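Deoxyhypusine synthase, putative (Entamoeba histolytica, PDB 7L9R) probably acts as a deoxyhypusine synthase, an NAD-dependent transferase that would carry out the first step of hypusine formation on eIF5A. Local coordinates at residues L175-C180 against V240-D245; Y117-A122 against G271-H276; T188-I193 against V247-L252. One frame throughout, in Å; residues are numbered along the deposited sequence.

Interaction 1: L175-C180 against V240-D245; sequences LDIQEC and VRLMVD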
loop_
_atom_site.group_PDB
_atom_site.type_symbol
_atom_site.label_atom_id
_atom_site.label_comp_id
_atom_site.label_asym_id
_atom_site.label_seq_id
_atom_site.Cartn_x
_atom_site.Cartn_y
_atom_site.Cartn_z
ATOM N N LEU B 175 -9.575 14.176 38.555
ATOM C CA LEU B 175 -10.212 14.884 39.659
ATOM C C LEU B 175 -9.231 15.183 40.790
ATOM O O LEU B 175 -9.358 16.214 41.459
ATOM C CB LEU B 175 -11.396 14.075 40.186
ATOM C CG LEU B 175 -12.579 13.924 39.234
ATOM C CD1 LEU B 175 -13.589 12.934 39.800
ATOM C CD2 LEU B 175 -13.224 15.275 38.965
ATOM N N ASP B 176 -8.258 14.296 41.028
ATOM C CA ASP B 176 -7.271 14.554 42.074
ATOM C C ASP B 176 -6.416 15.765 41.737
ATOM O O ASP B 176 -6.016 16.515 42.635
ATOM C CB ASP B 176 -6.392 13.328 42.323
ATOM C CG ASP B 176 -6.998 12.374 43.335
ATOM O OD1 ASP B 176 -8.185 12.548 43.684
ATOM O OD2 ASP B 176 -6.282 11.464 43.803
ATOM N N ILE B 177 -6.095 15.958 40.454
ATOM C CA ILE B 177 -5.306 17.126 40.078
ATOM C C ILE B 177 -6.052 18.401 40.431
ATOM O O ILE B 177 -5.471 19.357 40.962
ATOM C CB ILE B 177 -4.981 17.094 38.575
ATOM C CG1 ILE B 177 -4.017 15.964 38.237
ATOM C CG2 ILE B 177 -4.454 18.445 38.118
ATOM C CD1 ILE B 177 -3.762 15.861 36.769
ATOM N N GLN B 178 -7.359 18.424 40.172
ATOM C CA GLN B 178 -8.152 19.610 40.468
ATOM C C GLN B 178 -8.187 19.905 41.964
ATOM O O GLN B 178 -8.022 21.058 42.382
ATOM C CB GLN B 178 -9.560 19.421 39.909
ATOM C CG GLN B 178 -9.638 19.676 38.412
ATOM C CD GLN B 178 -11.013 19.409 37.851
ATOM O OE1 GLN B 178 -11.953 19.124 38.592
ATOM N NE2 GLN B 178 -11.136 19.485 36.534
ATOM N N GLU B 179 -8.379 18.871 42.788
ATOM C CA GLU B 179 -8.560 19.083 44.223
ATOM C C GLU B 179 -7.255 19.475 44.912
ATOM O O GLU B 179 -7.253 20.338 45.798
ATOM C CB GLU B 179 -9.150 17.828 44.868
ATOM N N CYS B 180 -6.139 18.852 44.526
ATOM C CA CYS B 180 -4.858 19.053 45.202
ATOM C C CYS B 180 -3.927 19.993 44.439
ATOM O O CYS B 180 -3.501 21.018 44.979
ATOM C CB CYS B 180 -4.189 17.693 45.441
ATOM S SG CYS B 180 -5.235 16.527 46.355
ATOM N N VAL B 240 -14.832 20.501 33.860
ATOM C CA VAL B 240 -13.433 20.096 33.920
ATOM C C VAL B 240 -12.576 21.339 33.734
ATOM O O VAL B 240 -12.663 22.018 32.704
ATOM C CB VAL B 240 -13.112 19.028 32.863
ATOM C CG1 VAL B 240 -11.610 18.953 32.612
ATOM C CG2 VAL B 240 -13.628 17.670 33.313
ATOM N N ARG B 241 -11.734 21.627 34.722
ATOM C CA ARG B 241 -10.864 22.793 34.707
ATOM C C ARG B 241 -9.433 22.469 34.297
ATOM O O ARG B 241 -8.606 23.382 34.212
ATOM C CB ARG B 241 -10.897 23.470 36.078
ATOM C CG ARG B 241 -12.296 23.935 36.455
ATOM C CD ARG B 241 -12.359 24.465 37.868
ATOM N NE ARG B 241 -12.622 23.403 38.830
ATOM C CZ ARG B 241 -11.693 22.808 39.564
ATOM N NH1 ARG B 241 -10.415 23.131 39.454
ATOM N NH2 ARG B 241 -12.055 21.865 40.430
ATOM N N LEU B 242 -9.120 21.199 34.066
ATOM C CA LEU B 242 -7.801 20.827 33.576
ATOM C C LEU B 242 -7.534 21.482 32.227
ATOM O O LEU B 242 -8.405 21.529 31.354
ATOM C CB LEU B 242 -7.695 19.307 33.458
ATOM C CG LEU B 242 -6.391 18.732 32.908
ATOM C CD1 LEU B 242 -5.233 19.000 33.856
ATOM C CD2 LEU B 242 -6.543 17.237 32.651
ATOM N N MET B 243 -6.320 21.996 32.062
ATOM C CA MET B 243 -5.861 22.566 30.805
ATOM C C MET B 243 -4.595 21.839 30.371
ATOM O O MET B 243 -3.789 21.415 31.205
ATOM C CB MET B 243 -5.615 24.062 30.960
ATOM C CG MET B 243 -6.879 24.807 31.331
ATOM S SD MET B 243 -6.683 26.577 31.580
ATOM C CE MET B 243 -5.156 26.625 32.506
ATOM N N VAL B 244 -4.424 21.680 29.061
ATOM C CA VAL B 244 -3.297 20.937 28.510
ATOM C C VAL B 244 -2.573 21.832 27.516
ATOM O O VAL B 244 -3.121 22.166 26.457
ATOM C CB VAL B 244 -3.727 19.622 27.844
ATOM C CG1 VAL B 244 -2.539 18.961 27.161
ATOM C CG2 VAL B 244 -4.323 18.665 28.870
ATOM N N ASP B 245 -1.350 22.231 27.860
ATOM C CA ASP B 245 -0.519 23.048 26.991
ATOM C C ASP B 245 0.422 22.172 26.176
ATOM O O ASP B 245 1.003 21.212 26.691
ATOM C CB ASP B 245 0.303 24.057 27.787
ATOM C CG ASP B 245 1.338 24.762 26.927
ATOM O OD1 ASP B 245 0.975 25.242 25.828
ATOM O OD2 ASP B 245 2.519 24.812 27.330
#

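Interaction 2: Y117-A122 against G271-H276; sequences YIVTTA and GVMKHH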
loop_
_atom_site.group_PDB
_atom_site.type_symbol
_atom_site.label_atom_id
_atom_site.label_comp_id
_atom_site.label_asym_id
_atom_site.label_seq_id
_atom_site.Cartn_x
_atom_site.Cartn_y
_atom_site.Cartn_z
ATOM N N TYR B 117 14.330 9.512 25.719
ATOM C CA TYR B 117 13.052 10.153 25.470
ATOM C C TYR B 117 12.185 9.205 24.668
ATOM O O TYR B 117 12.685 8.416 23.864
ATOM C CB TYR B 117 13.192 11.468 24.689
ATOM C CG TYR B 117 13.965 12.551 25.397
ATOM C CD1 TYR B 117 13.341 13.377 26.323
ATOM C CD2 TYR B 117 15.310 12.771 25.120
ATOM C CE1 TYR B 117 14.035 14.381 26.967
ATOM C CE2 TYR B 117 16.019 13.777 25.764
ATOM C CZ TYR B 117 15.373 14.579 26.688
ATOM O OH TYR B 117 16.050 15.589 27.336
ATOM N N ILE B 118 10.879 9.311 24.873
ATOM C CA ILE B 118 9.900 8.549 24.113
ATOM C C ILE B 118 8.921 9.522 23.470
ATOM O O ILE B 118 8.546 10.533 24.074
ATOM C CB ILE B 118 9.162 7.529 25.001
ATOM C CG1 ILE B 118 10.099 6.382 25.377
ATOM C CG2 ILE B 118 7.925 6.992 24.303
ATOM C CD1 ILE B 118 9.446 5.348 26.259
ATOM N N VAL B 119 8.547 9.241 22.228
ATOM C CA VAL B 119 7.446 9.917 21.557
ATOM C C VAL B 119 6.441 8.848 21.171
ATOM O O VAL B 119 6.822 7.804 20.629
ATOM C CB VAL B 119 7.915 10.704 20.321
ATOM C CG1 VAL B 119 6.743 11.445 19.700
ATOM C CG2 VAL B 119 9.020 11.681 20.694
ATOM N N THR B 120 5.172 9.068 21.493
ATOM C CA THR B 120 4.165 8.078 21.143
ATOM C C THR B 120 2.861 8.786 20.783
ATOM O O THR B 120 2.792 10.017 20.726
ATOM C CB THR B 120 3.994 7.043 22.265
ATOM O OG1 THR B 120 3.147 5.984 21.802
ATOM C CG2 THR B 120 3.401 7.675 23.515
ATOM N N THR B 121 1.823 7.996 20.531
ATOM C CA THR B 121 0.588 8.484 19.936
ATOM C C THR B 121 -0.593 8.229 20.865
ATOM O O THR B 121 -0.472 7.569 21.904
ATOM C CB THR B 121 0.331 7.805 18.588
ATOM O OG1 THR B 121 0.160 6.399 18.802
ATOM C CG2 THR B 121 1.516 8.021 17.655
ATOM N N ALA B 122 -1.750 8.758 20.454
ATOM C CA ALA B 122 -2.972 8.676 21.246
ATOM C C ALA B 122 -3.350 7.226 21.539
ATOM O O ALA B 122 -3.381 6.385 20.639
ATOM C CB ALA B 122 -4.116 9.377 20.511
ATOM N N GLY B 271 3.453 7.615 11.553
ATOM C CA GLY B 271 2.669 8.675 12.151
ATOM C C GLY B 271 3.091 9.106 13.541
ATOM O O GLY B 271 2.322 9.813 14.206
ATOM N N VAL B 272 4.292 8.732 13.990
ATOM C CA VAL B 272 4.720 8.999 15.360
ATOM C C VAL B 272 5.292 10.409 15.464
ATOM O O VAL B 272 4.610 11.337 15.912
ATOM C CB VAL B 272 5.754 7.959 15.829
ATOM C CG1 VAL B 272 6.085 8.163 17.298
ATOM C CG2 VAL B 272 5.239 6.561 15.590
ATOM N N MET B 273 6.548 10.576 15.051
ATOM C CA MET B 273 7.254 11.847 15.148
ATOM C C MET B 273 7.918 12.152 13.812
ATOM O O MET B 273 8.103 11.268 12.970
ATOM C CB MET B 273 8.292 11.850 16.284
ATOM C CG MET B 273 9.488 10.929 16.076
ATOM S SD MET B 273 10.630 10.882 17.486
ATOM C CE MET B 273 11.628 12.347 17.217
ATOM N N LYS B 274 8.314 13.413 13.637
ATOM C CA LYS B 274 8.907 13.846 12.381
ATOM C C LYS B 274 10.369 13.411 12.335
ATOM O O LYS B 274 11.110 13.589 13.308
ATOM C CB LYS B 274 8.791 15.364 12.231
ATOM N N HIS B 275 10.768 12.820 11.204
ATOM C CA HIS B 275 12.124 12.291 11.051
ATOM C C HIS B 275 13.176 13.384 11.187
ATOM O O HIS B 275 14.255 13.155 11.749
ATOM C CB HIS B 275 12.269 11.591 9.694
ATOM C CG HIS B 275 11.419 10.366 9.537
ATOM N ND1 HIS B 275 10.408 10.036 10.414
ATOM C CD2 HIS B 275 11.439 9.388 8.599
ATOM C CE1 HIS B 275 9.840 8.908 10.022
ATOM N NE2 HIS B 275 10.447 8.494 8.925
ATOM N N HIS B 276 12.889 14.573 10.663
ATOM C CA HIS B 276 13.832 15.685 10.686
ATOM C C HIS B 276 13.708 16.409 12.023
ATOM O O HIS B 276 12.733 17.130 12.264
ATOM C CB HIS B 276 13.580 16.627 9.509
ATOM C CG HIS B 276 13.882 16.016 8.173
ATOM N ND1 HIS B 276 13.000 15.184 7.516
ATOM C CD2 HIS B 276 14.972 16.110 7.375
ATOM C CE1 HIS B 276 13.531 14.796 6.371
ATOM N NE2 HIS B 276 14.728 15.343 6.261
#

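Interaction 3: T188-I193 against V247-L252; sequences TPSQLI and VQDLRL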
loop_
_atom_site.group_PDB
_atom_site.type_symbol
_atom_site.label_atom_id
_atom_site.label_comp_id
_atom_site.label_asym_id
_atom_site.label_seq_id
_atom_site.Cartn_x
_atom_site.Cartn_y
_atom_site.Cartn_z
ATOM N N THR B 188 1.491 19.987 30.885
ATOM C CA THR B 188 1.795 19.462 29.565
ATOM C C THR B 188 1.554 17.963 29.541
ATOM O O THR B 188 1.446 17.329 30.592
ATOM C CB THR B 188 3.246 19.759 29.175
ATOM O OG1 THR B 188 4.125 18.882 29.886
ATOM C CG2 THR B 188 3.597 21.195 29.496
ATOM N N PRO B 189 1.438 17.356 28.358
ATOM C CA PRO B 189 1.276 15.892 28.320
ATOM C C PRO B 189 2.392 15.141 29.027
ATOM O O PRO B 189 2.111 14.234 29.822
ATOM C CB PRO B 189 1.234 15.592 26.818
ATOM C CG PRO B 189 0.639 16.821 26.231
ATOM C CD PRO B 189 1.184 17.969 27.040
ATOM N N SER B 190 3.651 15.521 28.796
ATOM C CA SER B 190 4.756 14.802 29.425
ATOM C C SER B 190 4.688 14.910 30.945
ATOM O O SER B 190 5.009 13.950 31.656
ATOM C CB SER B 190 6.098 15.331 28.919
ATOM O OG SER B 190 6.426 16.561 29.546
ATOM N N GLN B 191 4.258 16.068 31.462
ATOM C CA GLN B 191 4.095 16.213 32.906
ATOM C C GLN B 191 2.978 15.321 33.435
ATOM O O GLN B 191 3.136 14.676 34.477
ATOM C CB GLN B 191 3.807 17.666 33.274
ATOM C CG GLN B 191 4.921 18.638 32.974
ATOM C CD GLN B 191 4.478 20.079 33.179
ATOM O OE1 GLN B 191 3.330 20.341 33.558
ATOM N NE2 GLN B 191 5.387 21.020 32.932
ATOM N N LEU B 192 1.839 15.284 32.737
ATOM C CA LEU B 192 0.738 14.416 33.146
ATOM C C LEU B 192 1.155 12.955 33.128
ATOM O O LEU B 192 0.733 12.168 33.985
ATOM C CB LEU B 192 -0.468 14.636 32.227
ATOM C CG LEU B 192 -1.156 16.003 32.333
ATOM C CD1 LEU B 192 -2.284 16.112 31.324
ATOM C CD2 LEU B 192 -1.678 16.236 33.745
ATOM N N ILE B 193 1.972 12.571 32.147
ATOM C CA ILE B 193 2.376 11.177 32.026
ATOM C C ILE B 193 3.352 10.810 33.137
ATOM O O ILE B 193 3.338 9.684 33.644
ATOM C CB ILE B 193 2.944 10.915 30.622
ATOM C CG1 ILE B 193 1.821 11.079 29.590
ATOM C CG2 ILE B 193 3.557 9.505 30.543
ATOM C CD1 ILE B 193 2.279 11.098 28.148
ATOM N N VAL B 247 2.830 23.838 24.010
ATOM C CA VAL B 247 4.011 24.601 23.616
ATOM C C VAL B 247 5.215 24.217 24.470
ATOM O O VAL B 247 6.334 24.093 23.957
ATOM C CB VAL B 247 3.729 26.115 23.675
ATOM C CG1 VAL B 247 4.980 26.911 23.294
ATOM C CG2 VAL B 247 2.572 26.487 22.756
ATOM N N GLN B 248 5.016 24.016 25.778
ATOM C CA GLN B 248 6.150 23.691 26.639
ATOM C C GLN B 248 6.787 22.372 26.237
ATOM O O GLN B 248 8.017 22.261 26.200
ATOM C CB GLN B 248 5.721 23.632 28.103
ATOM C CG GLN B 248 5.463 24.966 28.757
ATOM C CD GLN B 248 4.739 24.808 30.081
ATOM O OE1 GLN B 248 5.318 24.329 31.071
ATOM N NE2 GLN B 248 3.458 25.189 30.104
ATOM N N ASP B 249 5.969 21.372 25.896
ATOM C CA ASP B 249 6.520 20.099 25.437
ATOM C C ASP B 249 7.236 20.264 24.101
ATOM O O ASP B 249 8.298 19.665 23.883
ATOM C CB ASP B 249 5.411 19.048 25.338
ATOM C CG ASP B 249 5.267 18.212 26.610
ATOM O OD1 ASP B 249 6.002 18.461 27.589
ATOM O OD2 ASP B 249 4.404 17.308 26.630
ATOM N N LEU B 250 6.681 21.088 23.205
ATOM C CA LEU B 250 7.373 21.422 21.964
ATOM C C LEU B 250 8.757 21.994 22.243
ATOM O O LEU B 250 9.730 21.645 21.565
ATOM C CB LEU B 250 6.548 22.424 21.156
ATOM C CG LEU B 250 7.134 22.838 19.804
ATOM C CD1 LEU B 250 7.157 21.676 18.817
ATOM C CD2 LEU B 250 6.398 24.037 19.239
ATOM N N ARG B 251 8.865 22.870 23.244
ATOM C CA ARG B 251 10.156 23.466 23.573
ATOM C C ARG B 251 11.099 22.465 24.233
ATOM O O ARG B 251 12.312 22.525 24.002
ATOM C CB ARG B 251 9.953 24.690 24.469
ATOM C CG ARG B 251 9.022 25.733 23.842
ATOM C CD ARG B 251 9.098 27.098 24.523
ATOM N NE ARG B 251 8.573 27.083 25.882
ATOM C CZ ARG B 251 9.304 27.231 26.977
ATOM N NH1 ARG B 251 10.609 27.448 26.917
ATOM N NH2 ARG B 251 8.710 27.168 28.165
ATOM N N LEU B 252 10.576 21.539 25.047
ATOM C CA LEU B 252 11.445 20.547 25.679
ATOM C C LEU B 252 12.120 19.661 24.644
ATOM O O LEU B 252 13.349 19.522 24.637
ATOM C CB LEU B 252 10.662 19.670 26.653
ATOM C CG LEU B 252 10.343 20.151 28.059
ATOM C CD1 LEU B 252 9.621 19.032 28.791
ATOM C CD2 LEU B 252 11.624 20.547 28.791
#

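Interaction 1: L175-C180 against V240-D245
Gln178 and Arg241 meet through complementary torsions, one chain straight and the other folded back. In Gln178, CG stands beside the backbone N (chi1 -79°) and the rest of the chain is extended, carrying the amide off the last turn of helix 160-179 into the loop 240-245. Arg241 starts off in the same sense but bends sharply at chi3 (-88°), and this bend returns its guanidinium over the glutamine.

The amide sits partly over one face of the guanidinium, its plane tilted by 41° from that of the arginine group. Gln178 CD is 3.7 Å above that face, displaced toward the rim. The aliphatic part of the glutamine takes part as well: Gln178 CB approaches Arg241 NH2 to 3.5 Å, and Gln178 CG lies 3.7 Å from Arg241 NH1. The end of the amide reaches the loop backbone, where the distance from Gln178 NE2 to Arg241 N is 2.9 Å. This polar overlap forms the outer side of the contact, with the exposed arginine lying across the partly exposed glutamine. On the buried side, Ile177 CG2 faces Leu242 CD1 at a loose 4.4 Å, while Phe187 touches both residues.

Elsewhere in the loop, Val244 N bonds to OD1 of Asp245 of the second subunit, and Asp245 OD1 bonds in turn to Val244 N of that subunit, a two-way pair across the interface. The side chain of Asp245 also caps Val247 N, just where helix 247-258 is about to begin. The arrangement is thus that of a helix C-terminus laid against an interhelical connection, one that also lines the subunit interface of this tetrameric deoxyhypusine synthase family member.

Interaction 2: Y117-A122 against G271-H276
Val119 and Met273 set their side chains at about a right angle to each other, with the valine of strand 117-120 directed at the loop 271-276. The methionine begins with CG wedged between its own backbone N and carbonyl carbon (chi1 68°) and then runs extended through chi2 (-176°), which brings the sulfur against one branch of the valine: Met273 SD is 3.7 Å from Val119 CG2. The other branch is met nearer the root of the methionine, Val119 CG1 lying 3.8 Å from Met273 CB.

Val272 approaches Val119 obliquely. Its CG1 branch does the touching, 4.1 Å from Val119 CG1 and closer still, 3.4 Å, to the carbonyl oxygen Val119 O, so a methyl group leans on the strand backbone as well as on its side chain.

The strand belongs to a six-stranded parallel sheet with the 3-2-1-4-5-6 order of a Rossmann fold. The loop follows strand 262-268, the fourth in that order, and reaches past the intervening strand 87-93, the first. It thereby crosses the switch point between the first and fourth strands, the region where Rossmann folds commonly hold the dinucleotide, consistent with the NAD dependence assigned to this family.

Farther along, Thr121 offers its methyl group: Thr121 CG2 lies 4.0 Å from Gly271 O and 4.1 Å from Val272 CA. Its hydroxyl is engaged by Ser95 N, while Thr120 OG1 bonds to Phe93 O. Ile267 of strand 262-268 touches both Val272 and Met273, and Ile253 of helix 247-258 packs on Val119.

Interaction 3: T188-I193 against V247-L252
Asp249 plants its carboxylate at the first turn of helix 189-200 and is gripped there by three hydrogen bonds. Ser190 N donates to Asp249 OD2 (2.9 Å) on the syn lone pair, while Asp249 OD1 accepts twice: from Ser190 OG at 2.8 Å, on the syn side near the carboxylate plane, and from Thr188 OG1 at 3.0 Å, well above that plane (51°). Together they fix the rotation of the buried carboxylate, whose charge the helix N-terminus would tend to stabilise. Thr188 OG1 also accepts from Gln191 N (3.2 Å), and Gln191 OE1 accepts a weak bond from Thr188 N, completing a capping box.

The outer flank is looser. Thr188 CG2 rests 3.5 Å from Gln248 CB. Gln191 NE2 comes no nearer than 3.8 Å to Gln248 OE1, the two amide planes standing 72° apart, and Gln248 NE2 is bonded to Asp245. Leu252, exposed, only brushes Ser190.

The two helix segments cross nearly perpendicularly (91°), 9.9 Å apart. Phe218 of strand 216-218 packs on Asp249 and Leu252, and Val247 and Leu250 lean on the second subunit.

In the fold
Interactions 1 and 3 are joined directly, although their centres are 15 Å apart: Asp245 O lies 3.3 Å from Pro189 CD, and Ile177 CD1 is 3.7 Å from Leu192 CD2. Their segments alternate along the chain, and both contacts touch the second subunit, so together they tie the helical flank of the fold to the interface. Interaction 2 closes a longer loop of chain within which the other two are nested. Its nearest atoms are about 5 Å from interaction 3 and about 12 Å from interaction 1, without touching either. It lies at the sheet's switch point, where related Rossmann folds commonly bind the dinucleotide, with helix 247-258 reaching from interaction 3 to Val119.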